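Local coordinates for protein lovastatin nonaketide synthase, polyketide synthase component (PDB 7CPX) that builds the nonaketide backbone of lovastatin as an iterative multidomain polyketide synthase, working with the separate partner protein LovC, at residues N1519-T1524 with M1544-I1549; A1523-E1528 with W1567-D1572. The protein carries 2 engineered substitutions. All coordinates share one frame; numbering follows the deposited sequence.

Contact 1 (N1519-T1524 with M1544-I1549); sequences NVLHAT and MVILEI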
loop_
_atom_site.group_PDB
_atom_site.type_symbol
_atom_site.label_atom_id
_atom_site.label_comp_id
_atom_site.label_asym_id
_atom_site.label_seq_id
_atom_site.Cartn_x
_atom_site.Cartn_y
_atom_site.Cartn_z
ATOM N N ASN A 1519 -29.957 45.212 -49.104
ATOM C CA ASN A 1519 -30.214 44.865 -50.502
ATOM C C ASN A 1519 -31.354 43.857 -50.618
ATOM O O ASN A 1519 -31.283 42.877 -51.364
ATOM C CB ASN A 1519 -28.946 44.332 -51.169
ATOM C CG ASN A 1519 -27.825 45.350 -51.181
ATOM O OD1 ASN A 1519 -27.790 46.240 -52.030
ATOM N ND2 ASN A 1519 -26.900 45.225 -50.237
ATOM N N VAL A 1520 -32.419 44.107 -49.861
ATOM C CA VAL A 1520 -33.591 43.237 -49.876
ATOM C C VAL A 1520 -34.879 43.977 -50.194
ATOM O O VAL A 1520 -35.879 43.333 -50.563
ATOM C CB VAL A 1520 -33.718 42.493 -48.528
ATOM C CG1 VAL A 1520 -34.050 43.469 -47.408
ATOM C CG2 VAL A 1520 -34.752 41.381 -48.618
ATOM N N LEU A 1521 -34.925 45.305 -50.082
ATOM C CA LEU A 1521 -36.131 46.038 -50.444
ATOM C C LEU A 1521 -36.453 45.913 -51.927
ATOM O O LEU A 1521 -37.608 46.115 -52.316
ATOM C CB LEU A 1521 -35.984 47.514 -50.066
ATOM C CG LEU A 1521 -35.702 47.802 -48.590
ATOM C CD1 LEU A 1521 -35.672 49.301 -48.337
ATOM C CD2 LEU A 1521 -36.727 47.125 -47.691
ATOM N N HIS A 1522 -35.463 45.590 -52.760
ATOM C CA HIS A 1522 -35.714 45.351 -54.175
ATOM C C HIS A 1522 -36.299 43.971 -54.435
ATOM O O HIS A 1522 -36.756 43.711 -55.555
ATOM C CB HIS A 1522 -34.423 45.511 -54.981
ATOM C CG HIS A 1522 -33.436 44.407 -54.767
ATOM N ND1 HIS A 1522 -32.732 43.827 -55.801
ATOM C CD2 HIS A 1522 -33.036 43.775 -53.638
ATOM C CE1 HIS A 1522 -31.942 42.885 -55.318
ATOM N NE2 HIS A 1522 -32.106 42.834 -54.008
ATOM N N ALA A 1523 -36.295 43.088 -53.437
ATOM C CA ALA A 1523 -36.852 41.751 -53.562
ATOM C C ALA A 1523 -38.331 41.699 -53.195
ATOM O O ALA A 1523 -38.900 40.605 -53.105
ATOM C CB ALA A 1523 -36.064 40.772 -52.687
ATOM N N THR A 1524 -38.961 42.856 -52.980
ATOM C CA THR A 1524 -40.363 42.927 -52.606
ATOM C C THR A 1524 -41.055 43.945 -53.508
ATOM O O THR A 1524 -40.581 45.090 -53.622
ATOM C CB THR A 1524 -40.534 43.322 -51.136
ATOM O OG1 THR A 1524 -41.872 43.785 -50.915
ATOM C CG2 THR A 1524 -39.552 44.422 -50.756
ATOM N N MET A 1544 -33.193 53.974 -39.995
ATOM C CA MET A 1544 -33.286 52.997 -41.069
ATOM C C MET A 1544 -32.066 53.163 -41.968
ATOM O O MET A 1544 -31.821 54.256 -42.493
ATOM C CB MET A 1544 -34.575 53.194 -41.865
ATOM C CG MET A 1544 -35.368 51.921 -42.109
ATOM S SD MET A 1544 -34.500 50.719 -43.130
ATOM C CE MET A 1544 -35.815 49.545 -43.440
ATOM N N VAL A 1545 -31.305 52.085 -42.133
ATOM C CA VAL A 1545 -30.111 52.062 -42.967
ATOM C C VAL A 1545 -30.391 51.107 -44.114
ATOM O O VAL A 1545 -30.550 49.899 -43.899
ATOM C CB VAL A 1545 -28.869 51.628 -42.179
ATOM C CG1 VAL A 1545 -27.668 51.524 -43.100
ATOM C CG2 VAL A 1545 -28.598 52.598 -41.042
ATOM N N ILE A 1546 -30.438 51.635 -45.331
ATOM C CA ILE A 1546 -30.849 50.875 -46.505
ATOM C C ILE A 1546 -29.663 50.761 -47.449
ATOM O O ILE A 1546 -29.129 51.778 -47.907
ATOM C CB ILE A 1546 -32.044 51.533 -47.213
ATOM C CG1 ILE A 1546 -33.242 51.634 -46.267
ATOM C CG2 ILE A 1546 -32.416 50.755 -48.465
ATOM C CD1 ILE A 1546 -33.250 52.886 -45.417
ATOM N N LEU A 1547 -29.252 49.527 -47.737
ATOM C CA LEU A 1547 -28.413 49.224 -48.888
ATOM C C LEU A 1547 -29.324 48.678 -49.976
ATOM O O LEU A 1547 -29.972 47.644 -49.779
ATOM C CB LEU A 1547 -27.328 48.202 -48.549
ATOM C CG LEU A 1547 -26.286 48.561 -47.492
ATOM C CD1 LEU A 1547 -26.657 47.959 -46.149
ATOM C CD2 LEU A 1547 -24.913 48.086 -47.944
ATOM N N GLU A 1548 -29.386 49.364 -51.112
ATOM C CA GLU A 1548 -30.302 48.938 -52.158
ATOM C C GLU A 1548 -29.866 49.526 -53.490
ATOM O O GLU A 1548 -29.082 50.478 -53.549
ATOM C CB GLU A 1548 -31.743 49.350 -51.830
ATOM C CG GLU A 1548 -32.816 48.617 -52.629
ATOM C CD GLU A 1548 -32.729 47.109 -52.487
ATOM O OE1 GLU A 1548 -31.836 46.499 -53.113
ATOM O OE2 GLU A 1548 -33.552 46.534 -51.746
ATOM N N ILE A 1549 -30.392 48.933 -54.562
ATOM C CA ILE A 1549 -30.070 49.377 -55.910
ATOM C C ILE A 1549 -30.614 50.780 -56.138
ATOM O O ILE A 1549 -31.717 51.124 -55.692
ATOM C CB ILE A 1549 -30.634 48.388 -56.945
ATOM C CG1 ILE A 1549 -32.143 48.199 -56.746
ATOM C CG2 ILE A 1549 -29.911 47.055 -56.843
ATOM C CD1 ILE A 1549 -32.826 47.464 -57.882
#

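Contact 2 (A1523-E1528 with W1567-D1572); sequences ATPDLE and WWAGVD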
loop_
_atom_site.group_PDB
_atom_site.type_symbol
_atom_site.label_atom_id
_atom_site.label_comp_id
_atom_site.label_asym_id
_atom_site.label_seq_id
_atom_site.Cartn_x
_atom_site.Cartn_y
_atom_site.Cartn_z
ATOM N N ALA A 1523 -36.295 43.088 -53.437
ATOM C CA ALA A 1523 -36.852 41.751 -53.562
ATOM C C ALA A 1523 -38.331 41.699 -53.195
ATOM O O ALA A 1523 -38.900 40.605 -53.105
ATOM C CB ALA A 1523 -36.064 40.772 -52.687
ATOM N N THR A 1524 -38.961 42.856 -52.980
ATOM C CA THR A 1524 -40.363 42.927 -52.606
ATOM C C THR A 1524 -41.055 43.945 -53.508
ATOM O O THR A 1524 -40.581 45.090 -53.622
ATOM C CB THR A 1524 -40.534 43.322 -51.136
ATOM O OG1 THR A 1524 -41.872 43.785 -50.915
ATOM C CG2 THR A 1524 -39.552 44.422 -50.756
ATOM N N PRO A 1525 -42.162 43.576 -54.164
ATOM C CA PRO A 1525 -42.914 44.565 -54.947
ATOM C C PRO A 1525 -43.739 45.517 -54.098
ATOM O O PRO A 1525 -44.394 46.406 -54.654
ATOM C CB PRO A 1525 -43.815 43.693 -55.831
ATOM C CG PRO A 1525 -44.032 42.462 -55.030
ATOM C CD PRO A 1525 -42.756 42.229 -54.267
ATOM N N ASP A 1526 -43.724 45.362 -52.777
ATOM C CA ASP A 1526 -44.475 46.204 -51.853
ATOM C C ASP A 1526 -43.555 47.206 -51.163
ATOM O O ASP A 1526 -43.684 47.472 -49.966
ATOM C CB ASP A 1526 -45.203 45.349 -50.822
ATOM C CG ASP A 1526 -45.913 44.162 -51.446
ATOM O OD1 ASP A 1526 -45.222 43.233 -51.909
ATOM O OD2 ASP A 1526 -47.162 44.161 -51.472
ATOM N N LEU A 1527 -42.606 47.761 -51.923
ATOM C CA LEU A 1527 -41.580 48.638 -51.365
ATOM C C LEU A 1527 -42.149 49.634 -50.361
ATOM O O LEU A 1527 -41.675 49.726 -49.224
ATOM C CB LEU A 1527 -40.872 49.376 -52.504
ATOM C CG LEU A 1527 -39.793 50.383 -52.099
ATOM C CD1 LEU A 1527 -38.707 49.704 -51.281
ATOM C CD2 LEU A 1527 -39.198 51.049 -53.328
ATOM N N GLU A 1528 -43.170 50.389 -50.766
ATOM C CA GLU A 1528 -43.748 51.376 -49.861
ATOM C C GLU A 1528 -44.333 50.708 -48.623
ATOM O O GLU A 1528 -44.128 51.180 -47.498
ATOM C CB GLU A 1528 -44.818 52.191 -50.587
ATOM C CG GLU A 1528 -44.331 52.831 -51.877
ATOM C CD GLU A 1528 -45.318 53.833 -52.441
ATOM O OE1 GLU A 1528 -46.406 53.999 -51.848
ATOM O OE2 GLU A 1528 -45.007 54.457 -53.477
ATOM N N TRP A 1567 -36.059 39.645 -57.839
ATOM C CA TRP A 1567 -35.564 41.004 -58.025
ATOM C C TRP A 1567 -36.414 41.763 -59.034
ATOM O O TRP A 1567 -36.565 42.984 -58.922
ATOM C CB TRP A 1567 -34.101 40.980 -58.467
ATOM C CG TRP A 1567 -33.894 41.286 -59.918
ATOM C CD1 TRP A 1567 -34.187 40.479 -60.980
ATOM C CD2 TRP A 1567 -33.338 42.485 -60.468
ATOM N NE1 TRP A 1567 -33.855 41.105 -62.156
ATOM C CE2 TRP A 1567 -33.333 42.339 -61.869
ATOM C CE3 TRP A 1567 -32.848 43.669 -59.911
ATOM C CZ2 TRP A 1567 -32.851 43.330 -62.720
ATOM C CZ3 TRP A 1567 -32.373 44.651 -60.757
ATOM C CH2 TRP A 1567 -32.378 44.478 -62.145
ATOM N N TRP A 1568 -36.978 41.061 -60.019
ATOM C CA TRP A 1568 -37.893 41.695 -60.955
ATOM C C TRP A 1568 -39.306 41.799 -60.401
ATOM O O TRP A 1568 -40.137 42.496 -60.994
ATOM C CB TRP A 1568 -37.918 40.937 -62.284
ATOM C CG TRP A 1568 -38.387 41.794 -63.419
ATOM C CD1 TRP A 1568 -39.640 41.833 -63.956
ATOM C CD2 TRP A 1568 -37.610 42.753 -64.143
ATOM N NE1 TRP A 1568 -39.688 42.754 -64.976
ATOM C CE2 TRP A 1568 -38.454 43.332 -65.110
ATOM C CE3 TRP A 1568 -36.280 43.175 -64.071
ATOM C CZ2 TRP A 1568 -38.011 44.313 -65.996
ATOM C CZ3 TRP A 1568 -35.845 44.149 -64.950
ATOM C CH2 TRP A 1568 -36.705 44.703 -65.902
ATOM N N ALA A 1569 -39.597 41.128 -59.289
ATOM C CA ALA A 1569 -40.864 41.316 -58.590
ATOM C C ALA A 1569 -40.855 42.715 -57.995
ATOM O O ALA A 1569 -40.196 42.976 -56.986
ATOM C CB ALA A 1569 -41.051 40.252 -57.515
ATOM N N GLY A 1570 -41.591 43.625 -58.624
ATOM C CA GLY A 1570 -41.502 45.032 -58.298
ATOM C C GLY A 1570 -41.652 45.896 -59.530
ATOM O O GLY A 1570 -41.825 47.115 -59.429
ATOM N N VAL A 1571 -41.584 45.271 -60.709
ATOM C CA VAL A 1571 -41.921 45.967 -61.942
ATOM C C VAL A 1571 -43.335 46.519 -61.872
ATOM O O VAL A 1571 -43.674 47.456 -62.603
ATOM C CB VAL A 1571 -41.749 45.027 -63.154
ATOM C CG1 VAL A 1571 -42.679 43.825 -63.039
ATOM C CG2 VAL A 1571 -41.993 45.780 -64.454
ATOM N N ASP A 1572 -44.177 45.953 -61.003
ATOM C CA ASP A 1572 -45.494 46.529 -60.761
ATOM C C ASP A 1572 -45.385 47.970 -60.283
ATOM O O ASP A 1572 -46.315 48.761 -60.480
ATOM C CB ASP A 1572 -46.251 45.688 -59.733
ATOM C CG ASP A 1572 -46.350 44.229 -60.134
ATOM O OD1 ASP A 1572 -45.310 43.538 -60.126
ATOM O OD2 ASP A 1572 -47.469 43.773 -60.452
#

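Contact 1 (N1519-T1524 with M1544-I1549)
The imidazole of His1522 and the carboxylate of Glu1548 meet with their planes 52° apart: Glu1548 OE1 approaches the ring obliquely and lies 3.0 Å from His1522 CD2. Ile1549 CD1 also reaches the ring at a slant, 4.2 Å from His1522 ND1, while Val1520 CA lies at the ring's edge, in its plane. The setting is the Rossmann-like methyltransferase fold. Strands 1512-1518 and 1542-1547 are parallel neighbours joined through helix 1527-1537, a beta-alpha-beta crossover; 1519-1524 leaves the first, and 1544-1549 is the end of the second plus two residues. Glu1548 reaches the backbone of Leu1521 and His1522 because its CG stands anti to the backbone N (chi1 -163°) and the chain bends at chi2. Glu1548 OE2 is modelled so close to His1522 N that a hydrogen bond is plausible but doubtful in geometry. Glu1548 OE1 accepts from Ile1549 N at 3.2 Å on its anti lone pair, helping fix the carboxylate's rotation. His1522 NE2 makes a weak bond back to Asn1519 O. The Asn1519 amide lies alongside Leu1547, its ND2 3.4 Å from Leu1547 CB. Nearer the strand, Leu1521 and Ile1546 side chains cross at about a right angle, Leu1521 CD1 3.6 Å from Ile1546 CG2.

Contact 2 (A1523-E1528 with W1567-D1572)
Thr1524 OG1 accepts the backbone N-H of Asp1526 at 3.1 Å, with an N-H...O angle of 153°, and so closes an ST turn just before helix 1527-1537. Across the contact, Thr1524 C lies 3.7 Å from Ala1569 O. This joins the lead-in to a helix of the methyltransferase fold with the loop between helices 1554-1561 and 1583-1592. Pro1525 carries most of the approach. Pro1525 CB sits 3.6 Å from Gly1570 N. On the nitrogen side of the ring, Pro1525 CD comes 4.2 Å from Ala1569 CB, a loose apolar touch between two side chains that both point across. The backbones are close where these residues meet, Pro1525 CA lying 3.7 Å from Gly1570 CA. Gly1570 adopts phi 144° and psi -12°, where a CB would press on the preceding carbonyl oxygen. Just beyond, Val1571 N bonds to Trp1568 O at 3.1 Å and closes the turn from Trp1568 to Val1571. Each segment thus keeps its own turn bond, and since the proline nitrogen facing Ala1569 O has no hydrogen to donate, their junction rests on van der Waals fit rather than on directional bonding.

Contacts 1 and 2 have centres about 11 Å apart and share Ala1523 and Thr1524, so a single loop after strand 1512-1518 meets strand 1542-1547 first and loop 1567-1572 next. They also touch through side chains: Leu1521 CB lies 3.7 Å from Leu1527 CD1, and Trp1567 bridges them by setting CZ3 4.0 Å from Ile1549 CD1. Trp1567 CE3 is 4.1 Å from His1522 ND1. Neither contact is near the bound NADP, which belongs to the ketoreductase. Val1520 of contact 1 does touch the glycine-rich residues following strand 1440-1445, a pattern consistent with the S-adenosylmethionine-binding turn of such methyltransferases, whereas Ala1523 lies near it without touching.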